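Local atomic coordinates of Polyphosphate:AMP phosphotransferase (Pseudomonas aeruginosa PAO1, PDB entry 3CZP), a protein that transfers phosphate from inorganic polyphosphate to AMP to make ADP, and less efficiently to GMP, as a magnesium-dependent homodimer of the PPK2 family. Residues V60-L63 / N64-D68. Numbering follows the deposited sequence.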
loop_
_atom_site.group_PDB
_atom_site.type_symbol
_atom_site.label_atom_id
_atom_site.label_comp_id
_atom_site.label_asym_id
_atom_site.label_seq_id
_atom_site.Cartn_x
_atom_site.Cartn_y
_atom_site.Cartn_z
ATOM N N VAL A 60 -4.999 16.186 21.049
ATOM C CA VAL A 60 -4.193 15.240 20.289
ATOM C C VAL A 60 -2.763 15.738 20.104
ATOM O O VAL A 60 -1.801 14.969 20.082
ATOM C CB VAL A 60 -4.830 14.888 18.973
ATOM C CG1 VAL A 60 -3.835 13.981 18.125
ATOM C CG2 VAL A 60 -6.147 14.230 19.189
ATOM N N LYS A 61 -2.593 17.027 19.984
ATOM C CA LYS A 61 -1.245 17.573 19.898
ATOM C C LYS A 61 -0.435 17.298 21.176
ATOM O O LYS A 61 0.787 16.949 21.122
ATOM C CB LYS A 61 -1.263 19.081 19.624
ATOM C CG LYS A 61 0.157 19.614 19.676
ATOM C CD LYS A 61 0.302 21.004 19.190
ATOM C CE LYS A 61 1.873 21.370 19.290
ATOM N NZ LYS A 61 1.933 22.715 18.745
ATOM N N LEU A 62 -1.112 17.495 22.310
ATOM C CA LEU A 62 -0.487 17.342 23.603
ATOM C C LEU A 62 -0.114 15.880 23.803
ATOM O O LEU A 62 0.974 15.628 24.244
ATOM C CB LEU A 62 -1.381 17.867 24.722
ATOM C CG LEU A 62 -0.758 18.223 26.068
ATOM C CD1 LEU A 62 0.497 19.041 25.984
ATOM C CD2 LEU A 62 -1.797 18.903 26.839
ATOM N N LEU A 63 -0.969 14.944 23.407
ATOM C CA LEU A 63 -0.639 13.503 23.447
ATOM C C LEU A 63 0.631 13.137 22.683
ATOM O O LEU A 63 1.328 12.225 23.079
ATOM C CB LEU A 63 -1.790 12.650 22.875
ATOM C CG LEU A 63 -3.105 12.610 23.678
ATOM C CD1 LEU A 63 -4.111 11.776 22.907
ATOM C CD2 LEU A 63 -2.965 12.207 25.180
ATOM N N ASN A 64 0.897 13.863 21.606
ATOM C CA ASN A 64 2.105 13.684 20.773
ATOM C C ASN A 64 3.318 14.389 21.303
ATOM O O ASN A 64 4.399 14.286 20.721
ATOM C CB ASN A 64 1.779 14.126 19.366
ATOM C CG ASN A 64 1.024 13.058 18.591
ATOM O OD1 ASN A 64 1.667 12.189 18.004
ATOM N ND2 ASN A 64 -0.361 13.100 18.598
ATOM N N GLU A 65 3.141 15.108 22.416
ATOM C CA GLU A 65 4.248 15.662 23.191
ATOM C C GLU A 65 4.529 14.780 24.364
ATOM O O GLU A 65 5.667 14.483 24.647
ATOM C CB GLU A 65 3.930 17.074 23.674
ATOM C CG GLU A 65 5.130 17.685 24.403
ATOM C CD GLU A 65 4.878 19.139 24.781
ATOM O OE1 GLU A 65 3.952 19.708 24.167
ATOM O OE2 GLU A 65 5.627 19.653 25.673
ATOM N N TRP A 66 3.472 14.278 24.981
ATOM C CA TRP A 66 3.577 13.334 26.094
ATOM C C TRP A 66 4.111 11.992 25.664
ATOM O O TRP A 66 4.930 11.396 26.366
ATOM C CB TRP A 66 2.205 13.123 26.738
ATOM C CG TRP A 66 1.707 14.349 27.508
ATOM C CD1 TRP A 66 2.388 15.483 27.756
ATOM C CD2 TRP A 66 0.414 14.515 28.090
ATOM N NE1 TRP A 66 1.623 16.357 28.487
ATOM C CE2 TRP A 66 0.388 15.796 28.694
ATOM C CE3 TRP A 66 -0.730 13.711 28.162
ATOM C CZ2 TRP A 66 -0.734 16.283 29.388
ATOM C CZ3 TRP A 66 -1.843 14.197 28.843
ATOM C CH2 TRP A 66 -1.843 15.482 29.441
HETATM N N MSE A 67 3.589 11.505 24.530
HETATM C CA MSE A 67 3.934 10.210 24.003
HETATM C C MSE A 67 4.942 10.385 22.901
HETATM O O MSE A 67 5.386 11.495 22.602
HETATM C CB MSE A 67 2.672 9.451 23.542
HETATM C CG MSE A 67 1.647 9.352 24.658
HETATM SE SE MSE A 67 0.037 8.483 24.024
HETATM C CE MSE A 67 0.697 6.742 24.214
ATOM N N ASP A 68 5.388 9.283 22.322
ATOM C CA ASP A 68 6.381 9.333 21.248
ATOM C C ASP A 68 5.622 9.396 19.909
ATOM O O ASP A 68 4.999 8.440 19.485
ATOM C CB ASP A 68 7.282 8.073 21.328
ATOM C CG ASP A 68 8.553 8.161 20.482
ATOM O OD1 ASP A 68 8.599 8.864 19.471
ATOM O OD2 ASP A 68 9.519 7.406 20.746
#
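Val60 and Asn64 meet one turn apart in the last turns of helix 56-66, where the asparagine, short enough to return its amide to the carbonyl four residues back, folds onto the backbone. With CG beside its own backbone N (chi1 -80°), Asn64 sends ND2 to Val60 O at 2.8 Å in a nearly straight bond (173°). Asn64 N reaches the same oxygen, 3.3 Å away, from the opposite face of the carbonyl plane. Leu62 O also accepts twice, from Trp66 N and Glu65 N. Met67 N bonds to Leu63 O at 2.8 Å; Met67, a selenomethionine, leaves helical angles.

Apolar contacts follow another side. Chi1 of -160° turns Leu62 CG away from its own N and over one face of the Trp66 indole, offset toward the rim, where the branched carbon offers its C-H in a CH-pi contact. Leu63 CD2 approaches Trp66 CE3 obliquely at 4.0 Å.

One N-H of the buried Asn64 side-chain amide is thus bonded to Val60 O, while leucines and indole form an apolar side packed on helices 15-39 and 218-238. Val60 and Asn64 also touch Pro326 of the second subunit, consistent with the suggested dimerisation role of this seemingly inactive first PPK2 domain.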